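PDB 2OWA: arfgap-like finger domain containing protein from Cryptosporidium parvum Iowa II, which probably stimulates GTP hydrolysis by ADP-ribosylation factor (Arf) through an ArfGAP zinc-finger domain, the part modelled here. Local coordinates for residues I29-P34 with N46-S51; F54-C59 with G98-Y103; L60-D65 with K115-A120. All coordinates share one frame; numbering follows the deposited sequence.

Interaction 1 of 3, residues I29-P34 with N46-S51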
# COMPACT_ATOMS: atom_id res chain seq x y z
N ILE A 29 -3.48 5.63 12.87
CA ILE A 29 -4.85 5.20 12.73
C ILE A 29 -5.02 4.18 11.63
O ILE A 29 -5.58 3.11 11.85
CB ILE A 29 -5.79 6.38 12.41
CG1 ILE A 29 -5.76 7.41 13.54
CG2 ILE A 29 -7.20 5.87 12.14
CD1 ILE A 29 -5.93 6.80 14.89
N VAL A 30 -4.54 4.50 10.44
CA VAL A 30 -4.81 3.65 9.29
C VAL A 30 -4.14 2.26 9.47
O VAL A 30 -4.71 1.27 9.11
CB VAL A 30 -4.49 4.36 7.97
CG1 VAL A 30 -4.57 3.41 6.81
CG2 VAL A 30 -5.48 5.54 7.78
N ARG A 31 -2.97 2.21 10.11
CA ARG A 31 -2.29 0.92 10.40
C ARG A 31 -3.03 0.08 11.42
O ARG A 31 -2.88 -1.14 11.41
CB ARG A 31 -0.85 1.15 10.90
CG ARG A 31 0.18 1.26 9.81
CD ARG A 31 1.64 1.24 10.37
NE ARG A 31 1.81 1.95 11.65
CZ ARG A 31 2.39 3.15 11.82
NH1 ARG A 31 2.86 3.86 10.79
NH2 ARG A 31 2.48 3.66 13.04
N ASN A 32 -3.79 0.73 12.30
CA ASN A 32 -4.53 0.05 13.36
C ASN A 32 -5.83 -0.57 12.84
O ASN A 32 -6.42 -1.41 13.54
CB ASN A 32 -4.80 1.00 14.57
CG ASN A 32 -5.52 0.30 15.76
OD1 ASN A 32 -6.71 0.55 16.04
ND2 ASN A 32 -4.79 -0.59 16.45
N ARG A 33 -6.28 -0.18 11.64
CA ARG A 33 -7.42 -0.89 10.96
C ARG A 33 -7.07 -2.36 10.89
O ARG A 33 -5.96 -2.70 10.48
CB ARG A 33 -7.71 -0.33 9.57
CG ARG A 33 -8.21 1.07 9.61
CD ARG A 33 -8.67 1.61 8.28
NE ARG A 33 -8.99 3.05 8.39
CZ ARG A 33 -9.10 3.91 7.38
NH1 ARG A 33 -8.95 3.54 6.12
NH2 ARG A 33 -9.42 5.17 7.64
N PRO A 34 -7.99 -3.24 11.35
CA PRO A 34 -7.71 -4.68 11.53
C PRO A 34 -7.07 -5.41 10.33
O PRO A 34 -6.14 -6.20 10.53
CB PRO A 34 -9.07 -5.29 11.88
CG PRO A 34 -10.06 -4.21 11.78
CD PRO A 34 -9.34 -2.89 11.82
N ASN A 46 1.84 -6.38 12.34
CA ASN A 46 2.18 -4.95 12.44
C ASN A 46 3.09 -4.45 11.33
O ASN A 46 4.15 -3.90 11.61
CB ASN A 46 2.81 -4.63 13.83
CG ASN A 46 2.97 -3.14 14.07
OD1 ASN A 46 2.21 -2.31 13.53
ND2 ASN A 46 4.00 -2.77 14.86
N PRO A 47 2.67 -4.61 10.05
CA PRO A 47 3.58 -4.13 9.00
C PRO A 47 3.58 -2.58 8.96
O PRO A 47 2.54 -1.94 9.19
CB PRO A 47 2.96 -4.70 7.72
CG PRO A 47 1.47 -4.70 8.04
CD PRO A 47 1.43 -5.17 9.48
N THR A 48 4.73 -1.99 8.68
CA THR A 48 4.84 -0.53 8.70
C THR A 48 5.35 0.01 7.38
O THR A 48 5.38 1.21 7.18
CB THR A 48 5.74 -0.02 9.88
OG1 THR A 48 7.06 -0.48 9.66
CG2 THR A 48 5.22 -0.56 11.21
N TRP A 49 5.76 -0.87 6.48
CA TRP A 49 6.10 -0.46 5.12
C TRP A 49 4.84 -0.51 4.27
O TRP A 49 3.79 -0.95 4.73
CB TRP A 49 7.23 -1.34 4.54
CG TRP A 49 8.51 -1.04 5.16
CD1 TRP A 49 8.91 -1.41 6.43
CD2 TRP A 49 9.59 -0.26 4.62
NE1 TRP A 49 10.15 -0.89 6.70
CE2 TRP A 49 10.61 -0.21 5.61
CE3 TRP A 49 9.80 0.41 3.40
CZ2 TRP A 49 11.83 0.47 5.41
CZ3 TRP A 49 11.03 1.10 3.20
CH2 TRP A 49 12.02 1.12 4.22
N LEU A 50 4.94 -0.01 3.04
CA LEU A 50 3.78 0.05 2.17
C LEU A 50 4.14 0.02 0.66
O LEU A 50 5.25 0.38 0.26
CB LEU A 50 2.84 1.23 2.57
CG LEU A 50 3.36 2.67 2.48
CD1 LEU A 50 3.21 3.15 1.03
CD2 LEU A 50 2.56 3.56 3.41
N SER A 51 3.23 -0.47 -0.18
CA SER A 51 3.33 -0.22 -1.63
C SER A 51 2.22 0.80 -1.94
O SER A 51 1.02 0.49 -1.74
CB SER A 51 3.11 -1.50 -2.45
OG SER A 51 3.02 -1.18 -3.83
O HOH W 1 1.70 0.29 13.95
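Arg31 NE gives its N-H to a water 2.8 Å away, and the water in turn donates a hydrogen bond to Asn46 OD1 (2.7 Å), so a single water bridges the end of helix 20-32 and the loop leading into strand 49-51. Between the two segments this bridge is the polar link; the direct contacts are made by the aliphatic part of the arginine. Its CD lies 3.5 Å from the carbonyl O of Pro47 and 4.0 Å from Thr48 CA, while the methyl CG2 of Thr48 comes within 4.1 Å of the same CD and meets the guanidinium obliquely. The chain leaves the helix extended (chi2 -170°) and then bends at chi3 (-37°); the bend turns the guanidinium aside, past the Thr48 methyl, rather than on across the loop. There NH1 hydrogen-bonds Ser79 OG and makes a long, weak ion pair with Asp80; Ser79 OG also hydrogen-bonds Thr48 O. Asn46 reaches the water with its CG anti to the backbone N (chi1 -171°). The side chain of Pro47 sits about 4 Å from that of Cys39, a zinc ligand, so this loop joins the helix to the edge of the zinc finger of the ArfGAP domain. Phe57 of strand 56-58 touches Val30, Arg31 and Pro47, so an aromatic side chain packs into the joint on the strand side. The arginine therefore holds this joint in two ways: methylene groups pack on the loop backbone, while NE and NH1 go to water and Ser79, and the weak Asp80 pair would probably contribute little.

Interaction 2 of 3, residues F54-C59 with G98-Y103; sequences FAVFIC and GRARNY. With ZN (zinc ion), chain C.
This is a small, buried contact, mainly of apolar side chains, in which one helix residue meets the start of a sheet strand: Ala100 of helix 97-107 packs against Val56, the first residue of strand 56-58. CG1 of Val56 and CB of Ala100 stand 3.4 Å apart, tighter than usual for two carbons. The valine presents that methyl because CG1 is anti to its own carbonyl carbon (chi1 -66°), and the CB bonds of both residues point across the gap toward the other segment. A looser approach, 4.3 Å from the carbonyl O of Phe54 to Ala100 CB, lets the methyl of the alanine also touch the turn before the strand. In that turn Ala55 and Val56 both face Ser51 of the neighbouring strand, a G1 beta bulge, at the hairpin formed by strands 49-51 and 56-58. The hairpin belongs to the ArfGAP zinc finger: past Val56 the strand runs on to Cys59, whose SG binds the zinc ion at 2.3 Å together with Cys39, Cys42 and Cys62. Cys59 also stands at the N-cap of the helix that follows, where its side chain caps a backbone N, so one residue serves both metal and helix. Phe40, next to the zinc ligand Cys39, touches both Val56 and Ala100. The next residue of the helix, Arg101, forms a salt bridge with Glu35.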
# COMPACT_ATOMS: atom_id res chain seq x y z
N PHE A 54 -0.67 -0.32 -4.77
CA PHE A 54 -1.85 -1.11 -4.39
C PHE A 54 -2.46 -0.64 -3.08
O PHE A 54 -3.42 -1.21 -2.60
CB PHE A 54 -1.44 -2.59 -4.35
CG PHE A 54 -0.65 -2.99 -5.55
CD1 PHE A 54 -1.27 -3.07 -6.81
CD2 PHE A 54 0.72 -3.25 -5.45
CE1 PHE A 54 -0.53 -3.42 -7.95
CE2 PHE A 54 1.45 -3.60 -6.56
CZ PHE A 54 0.84 -3.69 -7.80
N ALA A 55 -1.88 0.43 -2.52
CA ALA A 55 -2.23 0.88 -1.17
C ALA A 55 -2.30 -0.29 -0.19
O ALA A 55 -3.28 -0.46 0.52
CB ALA A 55 -3.56 1.66 -1.18
N VAL A 56 -1.25 -1.11 -0.15
CA VAL A 56 -1.18 -2.19 0.83
C VAL A 56 -0.03 -1.92 1.81
O VAL A 56 0.97 -1.32 1.45
CB VAL A 56 -1.05 -3.58 0.18
CG1 VAL A 56 -2.37 -3.95 -0.62
CG2 VAL A 56 0.17 -3.62 -0.73
N PHE A 57 -0.20 -2.40 3.04
CA PHE A 57 0.89 -2.42 4.05
C PHE A 57 1.60 -3.77 4.08
O PHE A 57 0.95 -4.82 4.06
CB PHE A 57 0.36 -2.13 5.45
CG PHE A 57 -0.16 -0.76 5.60
CD1 PHE A 57 0.68 0.27 5.99
CD2 PHE A 57 -1.51 -0.49 5.32
CE1 PHE A 57 0.18 1.59 6.12
CE2 PHE A 57 -2.01 0.80 5.45
CZ PHE A 57 -1.18 1.84 5.87
N ILE A 58 2.93 -3.72 4.15
CA ILE A 58 3.80 -4.91 4.02
C ILE A 58 4.95 -4.79 5.04
O ILE A 58 5.25 -3.70 5.47
CB ILE A 58 4.38 -5.03 2.58
CG1 ILE A 58 5.11 -3.73 2.14
CG2 ILE A 58 3.26 -5.50 1.58
CD1 ILE A 58 5.75 -3.83 0.75
N CYS A 59 5.60 -5.91 5.40
CA CYS A 59 6.63 -5.88 6.42
C CYS A 59 7.99 -5.48 5.83
O CYS A 59 8.16 -5.38 4.61
CB CYS A 59 6.73 -7.25 7.14
SG CYS A 59 7.26 -8.67 6.10
N GLY A 98 -7.53 -4.92 3.40
CA GLY A 98 -8.84 -5.52 3.15
C GLY A 98 -9.44 -5.33 1.75
O GLY A 98 -9.85 -6.30 1.09
N ARG A 99 -9.53 -4.08 1.28
CA ARG A 99 -9.98 -3.84 -0.09
C ARG A 99 -9.17 -4.60 -1.17
O ARG A 99 -9.75 -5.14 -2.13
CB ARG A 99 -9.95 -2.34 -0.37
CG ARG A 99 -10.62 -1.98 -1.67
CD ARG A 99 -10.73 -0.51 -1.83
NE ARG A 99 -11.71 -0.16 -2.86
CZ ARG A 99 -12.04 1.09 -3.18
NH1 ARG A 99 -11.49 2.12 -2.55
NH2 ARG A 99 -12.95 1.31 -4.14
N ALA A 100 -7.83 -4.58 -1.03
CA ALA A 100 -6.92 -5.28 -1.95
C ALA A 100 -7.08 -6.82 -1.91
O ALA A 100 -7.23 -7.45 -2.98
CB ALA A 100 -5.44 -4.86 -1.70
N ARG A 101 -7.10 -7.40 -0.71
CA ARG A 101 -7.37 -8.83 -0.52
C ARG A 101 -8.71 -9.16 -1.18
O ARG A 101 -8.81 -10.14 -1.89
CB ARG A 101 -7.45 -9.22 0.98
CG ARG A 101 -6.13 -9.67 1.57
CD ARG A 101 -6.18 -9.60 3.11
NE ARG A 101 -4.85 -9.57 3.70
CZ ARG A 101 -4.57 -8.96 4.85
NH1 ARG A 101 -5.56 -8.35 5.50
NH2 ARG A 101 -3.32 -8.96 5.34
N ASN A 102 -9.70 -8.31 -0.99
CA ASN A 102 -11.02 -8.58 -1.53
C ASN A 102 -10.96 -8.61 -3.05
O ASN A 102 -11.47 -9.54 -3.67
CB ASN A 102 -12.09 -7.58 -1.03
CG ASN A 102 -13.43 -7.72 -1.81
OD1 ASN A 102 -14.00 -8.80 -1.88
ND2 ASN A 102 -13.90 -6.63 -2.39
N TYR A 103 -10.34 -7.59 -3.65
CA TYR A 103 -10.22 -7.52 -5.08
C TYR A 103 -9.45 -8.73 -5.66
O TYR A 103 -9.94 -9.39 -6.58
CB TYR A 103 -9.57 -6.21 -5.52
CG TYR A 103 -9.31 -6.14 -7.00
CD1 TYR A 103 -10.30 -5.75 -7.89
CD2 TYR A 103 -8.05 -6.49 -7.53
CE1 TYR A 103 -10.07 -5.68 -9.23
CE2 TYR A 103 -7.81 -6.43 -8.89
CZ TYR A 103 -8.83 -6.03 -9.73
OH TYR A 103 -8.62 -5.96 -11.06
ZN ZN C . 5.74 -9.72 4.66

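Interaction 3 of 3, residues L60-D65 with K115-A120. With ZN (zinc ion), chain C.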
# COMPACT_ATOMS: atom_id res chain seq x y z
N LEU A 60 8.96 -5.29 6.72
CA LEU A 60 10.31 -4.90 6.36
C LEU A 60 10.97 -5.92 5.43
O LEU A 60 11.75 -5.55 4.55
CB LEU A 60 11.14 -4.60 7.63
CG LEU A 60 11.29 -5.61 8.78
CD1 LEU A 60 12.16 -6.77 8.36
CD2 LEU A 60 11.86 -4.98 10.08
N ASN A 61 10.62 -7.20 5.61
CA ASN A 61 11.09 -8.28 4.75
C ASN A 61 10.48 -8.15 3.34
O ASN A 61 11.21 -8.06 2.36
CB ASN A 61 10.73 -9.64 5.39
CG ASN A 61 11.55 -10.80 4.83
OD1 ASN A 61 11.36 -11.25 3.69
ND2 ASN A 61 12.48 -11.30 5.67
N CYS A 62 9.16 -8.09 3.26
CA CYS A 62 8.50 -8.02 1.95
C CYS A 62 8.79 -6.70 1.23
O CYS A 62 8.85 -6.69 0.02
CB CYS A 62 6.98 -8.29 2.06
SG CYS A 62 6.72 -9.96 2.67
N SER A 63 9.00 -5.63 2.00
CA SER A 63 9.40 -4.33 1.44
C SER A 63 10.69 -4.38 0.61
O SER A 63 10.75 -3.76 -0.44
CB SER A 63 9.52 -3.27 2.52
OG SER A 63 10.56 -3.61 3.45
N SER A 64 11.69 -5.15 1.07
CA SER A 64 12.92 -5.36 0.30
C SER A 64 12.66 -6.00 -1.02
O SER A 64 13.14 -5.50 -2.02
CB SER A 64 13.98 -6.18 1.06
OG SER A 64 14.42 -5.47 2.20
N ASP A 65 11.93 -7.11 -1.03
CA ASP A 65 11.51 -7.75 -2.29
C ASP A 65 10.83 -6.79 -3.25
O ASP A 65 11.17 -6.75 -4.44
CB ASP A 65 10.63 -8.98 -2.06
CG ASP A 65 11.33 -10.06 -1.21
OD1 ASP A 65 12.58 -10.16 -1.21
OD2 ASP A 65 10.60 -10.77 -0.48
N LYS A 115 2.34 -13.91 -1.39
CA LYS A 115 3.74 -14.12 -1.06
C LYS A 115 4.65 -14.03 -2.29
O LYS A 115 5.77 -13.61 -2.17
CB LYS A 115 3.95 -15.49 -0.37
CG LYS A 115 5.25 -15.53 0.37
N THR A 116 4.18 -14.45 -3.46
CA THR A 116 5.06 -14.46 -4.63
C THR A 116 5.09 -13.12 -5.36
O THR A 116 5.87 -12.95 -6.33
CB THR A 116 4.63 -15.53 -5.65
OG1 THR A 116 3.31 -15.22 -6.10
CG2 THR A 116 4.66 -16.95 -5.02
N LYS A 117 4.20 -12.22 -4.95
CA LYS A 117 4.01 -10.88 -5.55
C LYS A 117 3.62 -10.97 -7.05
O LYS A 117 3.74 -9.99 -7.79
CB LYS A 117 5.26 -10.01 -5.35
CG LYS A 117 5.70 -9.82 -3.90
CD LYS A 117 6.93 -10.70 -3.51
CE LYS A 117 7.36 -10.47 -2.05
NZ LYS A 117 6.31 -10.90 -1.04
N GLU A 118 3.13 -12.13 -7.46
CA GLU A 118 2.55 -12.28 -8.81
C GLU A 118 1.49 -11.21 -9.03
O GLU A 118 1.44 -10.65 -10.11
CB GLU A 118 2.00 -13.67 -9.07
CG GLU A 118 1.33 -13.89 -10.49
CD GLU A 118 0.85 -15.36 -10.73
OE1 GLU A 118 1.65 -16.21 -11.14
OE2 GLU A 118 -0.35 -15.66 -10.52
N TYR A 119 0.68 -10.90 -8.02
CA TYR A 119 -0.34 -9.84 -8.16
C TYR A 119 0.26 -8.50 -8.63
O TYR A 119 -0.35 -7.84 -9.43
CB TYR A 119 -1.18 -9.63 -6.88
CG TYR A 119 -0.38 -8.99 -5.76
CD1 TYR A 119 -0.34 -7.61 -5.62
CD2 TYR A 119 0.34 -9.79 -4.86
CE1 TYR A 119 0.41 -7.01 -4.57
CE2 TYR A 119 1.10 -9.21 -3.80
CZ TYR A 119 1.14 -7.80 -3.68
OH TYR A 119 1.86 -7.20 -2.64
N ALA A 120 1.42 -8.13 -8.10
CA ALA A 120 2.05 -6.85 -8.38
C ALA A 120 2.38 -6.67 -9.86
O ALA A 120 2.28 -5.55 -10.36
CB ALA A 120 3.32 -6.65 -7.52
ZN ZN C . 5.74 -9.72 4.66
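Lys117 carries this contact, meeting Cys62 and Asp65 of helix 60-67, and the residues before it set up its reach. Lys115 contributes its carbonyl O, which accepts a 3.0 Å hydrogen bond from Lys117 NZ, the donor lying above the carbonyl plane. Thr116 follows in the 3-10 segment, and its OG1 takes a weak bond from the N-H of Glu118. Lys117 then does the reaching, from a backbone with positive phi (60°). Its chain is bent at chi2 (103°) and again at chi4, which folds NZ back over Lys115 O while the lysine side chain crosses that of Asp65 at about a right angle. CE lies 3.6 Å from Asp65 CB and equally close to its OD2. NZ stays 4.3 Å from Asp65 OD2, too far for a salt bridge; its salt bridge goes to Asp41 instead. The ammonium NZ also comes within 3.8 Å of Cys62 SG, which binds the zinc ion at 2.2 Å in the four-cysteine site of the ArfGAP zinc finger, built from two CxxC pairs. A positive charge so near would be expected to ease the negative charge of the thiolate cluster. Farther on, Tyr119 turns its OH to Asp41, the same carboxylate that holds the lysine.

In the fold
Along the chain interaction 1 closes before the other two begin, whereas interactions 2 and 3 alternate their segments: strand 56-58 leads into helix 60-67, and helix 97-107 precedes helix 118-121. Interactions 1 and 2, with centres about 10 Å apart, share the antiparallel sheet, because strands 49-51 and 56-58 are neighbours in it, joined by probable hydrogen bonds such as Ser51 N to Val56 O. Interactions 2 and 3 have centres about 12 Å apart and both touch the zinc ion, through Cys59 and Cys62. Interactions 1 and 3 are the farthest pair, centres about 15 Å apart, yet Trp49 packs on Leu60 and Ser63. Together they tie helix 20-32, helix 97-107 and the 115-120 segment to the hairpin and zinc site.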